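Local structure of cobalamin biosynthesis protein CobN (Mycobacterium tuberculosis, 7C6O) at residues A[530-533]-A[534-538]; A[453-456]-A[457-460]; A[388-391]-A[392-395]; A[592-595]-A[596-599]. The protein is the large, catalytic subunit of cobaltochelatase, which inserts cobalt into the corrin ring during cobalamin biosynthesis. All coordinates share one frame; numbering follows the deposited sequence.

Contact 1 of 4, residues A[530-533]-A[534-538]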
loop_
_atom_site.group_PDB
_atom_site.type_symbol
_atom_site.label_atom_id
_atom_site.label_comp_id
_atom_site.label_asym_id
_atom_site.label_seq_id
_atom_site.Cartn_x
_atom_site.Cartn_y
_atom_site.Cartn_z
ATOM N N HIS A 530 17.231 -1.126 -21.580
ATOM C CA HIS A 530 16.578 -1.051 -22.883
ATOM C C HIS A 530 15.754 -2.302 -23.158
ATOM O O HIS A 530 14.694 -2.222 -23.787
ATOM C CB HIS A 530 17.611 -0.852 -23.994
ATOM C CG HIS A 530 18.353 0.447 -23.918
ATOM N ND1 HIS A 530 17.749 1.668 -24.135
ATOM C CD2 HIS A 530 19.657 0.713 -23.667
ATOM C CE1 HIS A 530 18.647 2.629 -24.014
ATOM N NE2 HIS A 530 19.813 2.077 -23.730
ATOM N N HIS A 531 16.224 -3.464 -22.697
ATOM C CA HIS A 531 15.454 -4.691 -22.867
ATOM C C HIS A 531 14.154 -4.640 -22.071
ATOM O O HIS A 531 13.096 -5.042 -22.571
ATOM C CB HIS A 531 16.296 -5.897 -22.452
ATOM C CG HIS A 531 15.565 -7.200 -22.528
ATOM N ND1 HIS A 531 15.041 -7.825 -21.418
ATOM C CD2 HIS A 531 15.264 -7.993 -23.584
ATOM C CE1 HIS A 531 14.454 -8.951 -21.785
ATOM N NE2 HIS A 531 14.574 -9.074 -23.095
ATOM N N TYR A 532 14.216 -4.144 -20.834
ATOM C CA TYR A 532 13.011 -3.992 -20.025
ATOM C C TYR A 532 12.000 -3.091 -20.724
ATOM O O TYR A 532 10.816 -3.431 -20.834
ATOM C CB TYR A 532 13.379 -3.430 -18.648
ATOM C CG TYR A 532 12.257 -3.452 -17.633
ATOM C CD1 TYR A 532 11.211 -2.536 -17.700
ATOM C CD2 TYR A 532 12.248 -4.377 -16.598
ATOM C CE1 TYR A 532 10.187 -2.550 -16.779
ATOM C CE2 TYR A 532 11.223 -4.398 -15.665
ATOM C CZ TYR A 532 10.197 -3.482 -15.761
ATOM O OH TYR A 532 9.173 -3.494 -14.841
ATOM N N LEU A 533 12.453 -1.931 -21.205
ATOM C CA LEU A 533 11.547 -1.000 -21.868
ATOM C C LEU A 533 11.026 -1.573 -23.181
ATOM O O LEU A 533 9.835 -1.446 -23.488
ATOM C CB LEU A 533 12.251 0.336 -22.104
ATOM C CG LEU A 533 12.686 1.085 -20.843
ATOM C CD1 LEU A 533 13.589 2.258 -21.196
ATOM C CD2 LEU A 533 11.473 1.562 -20.062
ATOM N N ALA A 534 11.901 -2.210 -23.966
ATOM C CA ALA A 534 11.476 -2.779 -25.240
ATOM C C ALA A 534 10.387 -3.828 -25.047
ATOM O O ALA A 534 9.423 -3.880 -25.821
ATOM C CB ALA A 534 12.671 -3.382 -25.975
ATOM N N ALA A 535 10.523 -4.667 -24.018
ATOM C CA ALA A 535 9.553 -5.735 -23.800
ATOM C C ALA A 535 8.166 -5.172 -23.514
ATOM O O ALA A 535 7.170 -5.625 -24.089
ATOM C CB ALA A 535 10.019 -6.639 -22.660
ATOM N N TYR A 536 8.077 -4.179 -22.625
ATOM C CA TYR A 536 6.773 -3.596 -22.327
ATOM C C TYR A 536 6.240 -2.796 -23.506
ATOM O O TYR A 536 5.035 -2.819 -23.785
ATOM C CB TYR A 536 6.847 -2.724 -21.070
ATOM C CG TYR A 536 6.531 -3.504 -19.821
ATOM C CD1 TYR A 536 5.216 -3.785 -19.473
ATOM C CD2 TYR A 536 7.542 -3.988 -19.004
ATOM C CE1 TYR A 536 4.917 -4.516 -18.339
ATOM C CE2 TYR A 536 7.253 -4.719 -17.866
ATOM C CZ TYR A 536 5.939 -4.980 -17.540
ATOM O OH TYR A 536 5.643 -5.706 -16.411
ATOM N N ARG A 537 7.116 -2.084 -24.213
ATOM C CA ARG A 537 6.655 -1.328 -25.370
ATOM C C ARG A 537 6.202 -2.249 -26.496
ATOM O O ARG A 537 5.352 -1.860 -27.307
ATOM C CB ARG A 537 7.752 -0.372 -25.845
ATOM C CG ARG A 537 7.991 0.810 -24.903
ATOM C CD ARG A 537 6.770 1.729 -24.828
ATOM N NE ARG A 537 5.780 1.287 -23.846
ATOM C CZ ARG A 537 4.465 1.374 -24.027
ATOM N NH1 ARG A 537 3.981 1.876 -25.156
ATOM N NH2 ARG A 537 3.631 0.951 -23.086
ATOM N N TRP A 538 6.732 -3.475 -26.556
ATOM C CA TRP A 538 6.259 -4.410 -27.570
ATOM C C TRP A 538 4.867 -4.936 -27.242
ATOM O O TRP A 538 4.106 -5.283 -28.153
ATOM C CB TRP A 538 7.237 -5.574 -27.736
ATOM C CG TRP A 538 6.673 -6.644 -28.618
ATOM C CD1 TRP A 538 6.646 -6.653 -29.982
ATOM C CD2 TRP A 538 6.013 -7.843 -28.195
ATOM N NE1 TRP A 538 6.020 -7.790 -30.435
ATOM C CE2 TRP A 538 5.624 -8.538 -29.357
ATOM C CE3 TRP A 538 5.721 -8.399 -26.945
ATOM C CZ2 TRP A 538 4.957 -9.760 -29.307
ATOM C CZ3 TRP A 538 5.061 -9.615 -26.898
ATOM C CH2 TRP A 538 4.689 -10.282 -28.071
#
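Tyr532 turns its CG anti to the backbone N (chi1 -170°), while Tyr536, one helical turn on, sits at an unusual chi1 of -91°, and with these torsions the two phenol rings rise from the helix next to each other in the same direction. The closest approach is Tyr532 CE1 to Tyr536 CD2 at 3.7 Å, and Tyr536 CE2 runs on beside Tyr532 OH at 3.8 Å. The planes are inclined by 34° with centroids 5.4 Å apart, an oblique pairing. Below the rings, Tyr532 O lies at the edge of the Tyr536 ring, in its plane, and takes only a weak bond from Tyr536 N at 3.4 Å. The turns before and after are firmer, with Ala534 N to His530 O at 2.8 Å and Arg537 N to Leu533 O at 2.9 Å. The two tyrosines form an i to i+4 pair on the buried helix 530-539, whose Ala534 and Ala535 methyls touch Ile493 and Ile495 of strand 492-500. Tyr532 OH is held by Asn560 and Tyr536 OH by Gln508. Arg537 sets its CB and CG against Leu533 O, CG at 3.2 Å, before its guanidinium reaches Asp540 and the Ala580 carbonyl.

Contact 2 of 4, residues A[453-456]-A[457-460]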
loop_
_atom_site.group_PDB
_atom_site.type_symbol
_atom_site.label_atom_id
_atom_site.label_comp_id
_atom_site.label_asym_id
_atom_site.label_seq_id
_atom_site.Cartn_x
_atom_site.Cartn_y
_atom_site.Cartn_z
ATOM N N LYS A 453 16.189 0.326 -34.748
ATOM C CA LYS A 453 15.722 1.589 -35.308
ATOM C C LYS A 453 14.371 1.985 -34.725
ATOM O O LYS A 453 14.174 3.131 -34.305
ATOM C CB LYS A 453 15.647 1.482 -36.832
ATOM C CG LYS A 453 15.050 2.694 -37.525
ATOM C CD LYS A 453 15.821 3.961 -37.198
ATOM C CE LYS A 453 15.508 5.064 -38.196
ATOM N NZ LYS A 453 14.042 5.232 -38.389
ATOM N N GLU A 454 13.422 1.046 -34.693
ATOM C CA GLU A 454 12.106 1.358 -34.144
ATOM C C GLU A 454 12.185 1.627 -32.648
ATOM O O GLU A 454 11.478 2.500 -32.132
ATOM C CB GLU A 454 11.128 0.220 -34.431
ATOM C CG GLU A 454 10.902 -0.046 -35.908
ATOM C CD GLU A 454 9.768 -1.019 -36.148
ATOM O OE1 GLU A 454 8.770 -0.960 -35.404
ATOM O OE2 GLU A 454 9.879 -1.847 -37.076
ATOM N N TYR A 455 13.036 0.885 -31.934
ATOM C CA TYR A 455 13.200 1.139 -30.508
ATOM C C TYR A 455 13.749 2.539 -30.269
ATOM O O TYR A 455 13.244 3.281 -29.418
ATOM C CB TYR A 455 14.115 0.092 -29.871
ATOM C CG TYR A 455 14.418 0.430 -28.430
ATOM C CD1 TYR A 455 13.486 0.178 -27.431
ATOM C CD2 TYR A 455 15.614 1.043 -28.074
ATOM C CE1 TYR A 455 13.742 0.508 -26.114
ATOM C CE2 TYR A 455 15.878 1.378 -26.757
ATOM C CZ TYR A 455 14.940 1.106 -25.783
ATOM O OH TYR A 455 15.191 1.435 -24.469
ATOM N N ARG A 456 14.791 2.917 -31.016
ATOM C CA ARG A 456 15.379 4.242 -30.852
ATOM C C ARG A 456 14.380 5.340 -31.194
ATOM O O ARG A 456 14.352 6.388 -30.538
ATOM C CB ARG A 456 16.632 4.371 -31.720
ATOM C CG ARG A 456 17.399 5.665 -31.506
ATOM C CD ARG A 456 18.596 5.747 -32.430
ATOM N NE ARG A 456 18.206 6.000 -33.814
ATOM C CZ ARG A 456 18.853 5.511 -34.867
ATOM N NH1 ARG A 456 19.910 4.728 -34.689
ATOM N NH2 ARG A 456 18.438 5.795 -36.095
ATOM N N ASP A 457 13.551 5.121 -32.221
ATOM C CA ASP A 457 12.543 6.115 -32.575
ATOM C C ASP A 457 11.586 6.371 -31.415
ATOM O O ASP A 457 11.197 7.517 -31.166
ATOM C CB ASP A 457 11.771 5.673 -33.820
ATOM C CG ASP A 457 12.584 5.818 -35.099
ATOM O OD1 ASP A 457 13.594 6.557 -35.095
ATOM O OD2 ASP A 457 12.206 5.194 -36.113
ATOM N N TRP A 458 11.200 5.318 -30.686
ATOM C CA TRP A 458 10.378 5.522 -29.497
ATOM C C TRP A 458 11.201 6.103 -28.356
ATOM O O TRP A 458 10.761 7.032 -27.670
ATOM C CB TRP A 458 9.721 4.215 -29.044
ATOM C CG TRP A 458 9.214 4.335 -27.631
ATOM C CD1 TRP A 458 8.051 4.920 -27.228
ATOM C CD2 TRP A 458 9.881 3.904 -26.437
ATOM N NE1 TRP A 458 7.940 4.864 -25.857
ATOM C CE2 TRP A 458 9.052 4.247 -25.348
ATOM C CE3 TRP A 458 11.094 3.253 -26.183
ATOM C CZ2 TRP A 458 9.395 3.961 -24.027
ATOM C CZ3 TRP A 458 11.433 2.970 -24.869
ATOM C CH2 TRP A 458 10.585 3.324 -23.807
ATOM N N PHE A 459 12.394 5.549 -28.129
ATOM C CA PHE A 459 13.236 5.995 -27.022
ATOM C C PHE A 459 13.487 7.497 -27.093
ATOM O O PHE A 459 13.516 8.181 -26.062
ATOM C CB PHE A 459 14.548 5.207 -27.045
ATOM C CG PHE A 459 15.414 5.404 -25.834
ATOM C CD1 PHE A 459 15.055 4.866 -24.607
ATOM C CD2 PHE A 459 16.610 6.095 -25.931
ATOM C CE1 PHE A 459 15.863 5.038 -23.495
ATOM C CE2 PHE A 459 17.422 6.269 -24.823
ATOM C CZ PHE A 459 17.048 5.740 -23.605
ATOM N N ALA A 460 13.622 8.033 -28.310
ATOM C CA ALA A 460 13.923 9.447 -28.496
ATOM C C ALA A 460 12.760 10.361 -28.128
ATOM O O ALA A 460 12.977 11.561 -27.931
ATOM C CB ALA A 460 14.340 9.703 -29.943
HETATM O O HOH W 1 15.805 7.773 -33.816
#
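The Tyr455 ring has the CB of Phe459 over one face, and its CE1 comes in at the edge of the Trp458 indole, near the indole plane, 3.6 Å from Trp458 CZ3. Tyr455 and Trp458 are inclined by 53°, an oblique meeting. Phe459 is turned only 22° from Tyr455, but the two rings are slid so far apart that they barely overlap; the closest ring contact is Phe459 CD1, 3.4 Å from Tyr455 OH. That hydroxyl is probably hydrogen-bonded to His530 of helix 530-539, which helps hold the end of the ring. With CG anti to the backbone N (chi1 174°), Tyr455 brings its ring beside Trp458 and Phe459, about one turn on.

A polar flank, exposed to solvent, faces a different way. Lys453 bends at chi2 and chi4 to bring NZ to the syn lone pair of Asp457 OD2, a salt bridge of 2.9 Å between residues one turn apart. The other carboxylate oxygen, Asp457 OD1, accepts a hydrogen bond from a water at 2.8 Å. The same water accepts from Arg456 NE at 3.0 Å, lying in the guanidinium plane at its edge, so both oxygens of Asp457 are engaged.

The result is a short amphipathic helix, 452-459, with an i to i+4 salt bridge on its wet side and an aromatic cluster packed against helices 464-474 and 530-539.

Contact 3 of 4, residues A[388-391]-A[392-395]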
loop_
_atom_site.group_PDB
_atom_site.type_symbol
_atom_site.label_atom_id
_atom_site.label_comp_id
_atom_site.label_asym_id
_atom_site.label_seq_id
_atom_site.Cartn_x
_atom_site.Cartn_y
_atom_site.Cartn_z
ATOM N N GLY A 388 0.913 -16.261 -1.224
ATOM C CA GLY A 388 -0.290 -16.996 -0.886
ATOM C C GLY A 388 -1.058 -17.581 -2.051
ATOM O O GLY A 388 -2.103 -18.205 -1.829
ATOM N N LEU A 389 -0.576 -17.421 -3.281
ATOM C CA LEU A 389 -1.341 -17.764 -4.470
ATOM C C LEU A 389 -0.653 -18.873 -5.254
ATOM O O LEU A 389 0.566 -18.843 -5.455
ATOM C CB LEU A 389 -1.522 -16.528 -5.364
ATOM C CG LEU A 389 -2.427 -16.657 -6.591
ATOM C CD1 LEU A 389 -3.881 -16.785 -6.169
ATOM C CD2 LEU A 389 -2.239 -15.463 -7.520
ATOM N N ASP A 390 -1.444 -19.850 -5.698
ATOM C CA ASP A 390 -0.988 -20.848 -6.665
ATOM C C ASP A 390 -1.078 -20.198 -8.041
ATOM O O ASP A 390 -2.102 -20.269 -8.724
ATOM C CB ASP A 390 -1.827 -22.120 -6.576
ATOM C CG ASP A 390 -1.274 -23.262 -7.426
ATOM O OD1 ASP A 390 -0.571 -23.006 -8.426
ATOM O OD2 ASP A 390 -1.562 -24.432 -7.095
ATOM N N THR A 391 0.015 -19.550 -8.445
ATOM C CA THR A 391 0.023 -18.812 -9.708
ATOM C C THR A 391 -0.224 -19.701 -10.921
ATOM O O THR A 391 -1.034 -19.314 -11.783
ATOM C CB THR A 391 1.342 -18.043 -9.844
ATOM O OG1 THR A 391 1.879 -17.786 -8.542
ATOM C CG2 THR A 391 1.118 -16.719 -10.561
ATOM N N PRO A 392 0.419 -20.868 -11.073
ATOM C CA PRO A 392 0.129 -21.684 -12.265
ATOM C C PRO A 392 -1.308 -22.170 -12.328
ATOM O O PRO A 392 -1.925 -22.117 -13.400
ATOM C CB PRO A 392 1.123 -22.848 -12.144
ATOM C CG PRO A 392 2.229 -22.310 -11.302
ATOM C CD PRO A 392 1.539 -21.435 -10.298
ATOM N N ALA A 393 -1.863 -22.648 -11.211
ATOM C CA ALA A 393 -3.247 -23.111 -11.227
ATOM C C ALA A 393 -4.215 -21.954 -11.456
ATOM O O ALA A 393 -5.234 -22.118 -12.139
ATOM C CB ALA A 393 -3.576 -23.842 -9.925
ATOM N N SER A 394 -3.910 -20.780 -10.899
ATOM C CA SER A 394 -4.745 -19.606 -11.133
ATOM C C SER A 394 -4.692 -19.176 -12.593
ATOM O O SER A 394 -5.714 -18.782 -13.168
ATOM C CB SER A 394 -4.306 -18.457 -10.225
ATOM O OG SER A 394 -4.452 -18.799 -8.857
ATOM N N ALA A 395 -3.506 -19.237 -13.205
ATOM C CA ALA A 395 -3.385 -18.904 -14.621
ATOM C C ALA A 395 -4.189 -19.868 -15.484
ATOM O O ALA A 395 -4.882 -19.446 -16.417
ATOM C CB ALA A 395 -1.914 -18.908 -15.036
#
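Asp390 and Ala393 meet at the start of helix 391-405, where Asp390 is the N-cap: its OD1 accepts from Ala393 N at 3.1 Å, with a nearly straight N-H...O angle of 167°. The backbone N-H reaches OD1 from well above the carboxylate plane. Asp390 swings its CG anti to the backbone N (chi1 -172°), which folds the carboxylate forward over the first turn and lays CG on the methyl of Ala393, 3.4 Å from its CB.

Packing is dense round the cap. OD1 of Asp390 also lies 3.2 Å from Pro392 CD, the two side chains crossing at about a right angle, and the peptide link to proline brings Thr391 CB to 3.4 Å from the same Pro392 CD. As a proline, Pro392 brings no N-H to the first turn. Tyr1137 and Lys1138 of helix 1136-1157 cover its ring, and OD2 of Asp390 is taken by His1135, so the cap also ties this helix start to a distant part of the chain.

The looser side is the loop leading in: Leu389, although buried against His702, makes few contacts with residues 392-395, touching them through CG and CD1, with CD1 3.4 Å from Ser394 OG. Of residues 389-395, Ala393 alone is partly exposed.

Ser394 reaches back to the cap, and Asp390 O accepts twice from it: the backbone N arrives nearly in line with the carbonyl, while OG, which also bonds to Leu704 N, comes at 2.8 Å from above the carbonyl plane.

Contact 4 of 4, residues A[592-595]-A[596-599]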
loop_
_atom_site.group_PDB
_atom_site.type_symbol
_atom_site.label_atom_id
_atom_site.label_comp_id
_atom_site.label_asym_id
_atom_site.label_seq_id
_atom_site.Cartn_x
_atom_site.Cartn_y
_atom_site.Cartn_z
ATOM N N VAL A 592 -5.563 -9.982 -0.598
ATOM C CA VAL A 592 -6.383 -9.004 0.117
ATOM C C VAL A 592 -5.663 -8.442 1.341
ATOM O O VAL A 592 -5.884 -7.281 1.714
ATOM C CB VAL A 592 -7.742 -9.628 0.496
ATOM C CG1 VAL A 592 -7.553 -10.842 1.407
ATOM C CG2 VAL A 592 -8.651 -8.594 1.157
ATOM N N ASN A 593 -4.797 -9.224 1.987
ATOM C CA ASN A 593 -4.139 -8.763 3.204
ATOM C C ASN A 593 -2.752 -8.183 2.942
ATOM O O ASN A 593 -1.947 -8.078 3.873
ATOM C CB ASN A 593 -4.061 -9.888 4.239
ATOM C CG ASN A 593 -3.118 -10.999 3.832
ATOM O OD1 ASN A 593 -3.441 -11.814 2.973
ATOM N ND2 ASN A 593 -1.954 -11.053 4.467
ATOM N N ASP A 594 -2.464 -7.773 1.704
ATOM C CA ASP A 594 -1.248 -7.030 1.371
ATOM C C ASP A 594 -1.635 -5.659 0.819
ATOM O O ASP A 594 -1.383 -5.354 -0.356
ATOM C CB ASP A 594 -0.382 -7.796 0.372
ATOM C CG ASP A 594 0.327 -8.982 1.001
ATOM O OD1 ASP A 594 0.212 -9.171 2.232
ATOM O OD2 ASP A 594 1.004 -9.727 0.263
ATOM N N PRO A 595 -2.236 -4.797 1.651
ATOM C CA PRO A 595 -2.751 -3.519 1.126
ATOM C C PRO A 595 -1.677 -2.588 0.594
ATOM O O PRO A 595 -1.904 -1.911 -0.416
ATOM C CB PRO A 595 -3.468 -2.913 2.340
ATOM C CG PRO A 595 -2.812 -3.546 3.519
ATOM C CD PRO A 595 -2.480 -4.937 3.097
ATOM N N GLY A 596 -0.516 -2.523 1.247
ATOM C CA GLY A 596 0.501 -1.572 0.825
ATOM C C GLY A 596 1.032 -1.864 -0.565
ATOM O O GLY A 596 1.143 -0.969 -1.408
ATOM N N GLU A 597 1.358 -3.128 -0.827
ATOM C CA GLU A 597 1.915 -3.481 -2.126
ATOM C C GLU A 597 0.876 -3.325 -3.233
ATOM O O GLU A 597 1.205 -2.893 -4.344
ATOM C CB GLU A 597 2.469 -4.903 -2.082
ATOM C CG GLU A 597 3.550 -5.111 -1.018
ATOM C CD GLU A 597 2.985 -5.472 0.352
ATOM O OE1 GLU A 597 1.784 -5.228 0.600
ATOM O OE2 GLU A 597 3.748 -6.009 1.185
ATOM N N GLY A 598 -0.384 -3.661 -2.950
ATOM C CA GLY A 598 -1.428 -3.446 -3.941
ATOM C C GLY A 598 -1.656 -1.975 -4.220
ATOM O O GLY A 598 -1.879 -1.575 -5.367
ATOM N N THR A 599 -1.594 -1.151 -3.174
ATOM C CA THR A 599 -1.793 0.285 -3.329
ATOM C C THR A 599 -0.716 0.904 -4.213
ATOM O O THR A 599 -0.995 1.826 -4.992
ATOM C CB THR A 599 -1.814 0.943 -1.947
ATOM O OG1 THR A 599 -2.925 0.433 -1.198
ATOM C CG2 THR A 599 -1.939 2.444 -2.060
#
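The chain leaves strand 586-591, turns through Asp594 and enters helix 595-604 at Pro595, with Gly598 N closing the first turn on Asp594 O at 3.3 Å. Asp594 stands at the N-cap, yet its carboxylate makes no capping bond; with CG anti to its own carbonyl carbon (chi1 -74°) it points to Arg892, which forms a salt bridge with OD1.

Glu597 bends at chi2 and brings its carboxylate back across Asp594, the two planes 39° apart. OE1 of Glu597 rests 3.4 Å from Asp594 CB, and it is also 3.3 Å from Asp594 O; both are acceptors, so no hydrogen bond forms. Thr888 OG1 bonds both to this OE1 and to the backbone N of Gly596.

On the next turn Thr599 grips the Pro595 carbonyl twice. Thr599 N bonds to Pro595 O at 2.9 Å from one face of the carbonyl plane and Thr599 OG1 to the same Pro595 O at 2.7 Å from the other, OG1 standing 38° out of that plane. Helix 887-893, which follows strand 880-885 of another sheet, packs over Pro595 and Thr599.

Two acids thus sit close together, Asp594 OD1 and Glu597 OE1 being 4.5 Å apart. Arg892, with weaker, longer ion pairs from Lys557 to the other oxygen of each acid, probably offsets much of their mutual repulsion.

How the contacts relate
Contacts 1 and 2 belong to one packed region: their centres are 11 Å apart and their helices touch directly. His530 ND1 probably hydrogen-bonds Tyr455 OH at 2.6 Å, His530 CE1 packs on Phe459 CZ, and Arg537 CD lies 3.4 Å from Trp458 CE2. Contacts 3 and 4 are both helix starts with an aspartate at the N-cap, but only contact 3 uses that side chain as a cap; their centres are about 17 Å apart and their nearest atoms about 7 Å. Contact 4 is the most central, about 5 Å from the centre of the chain, against about 34 Å for contact 2. None of the four includes Asp125 or Ser127, which bind the sodium ion.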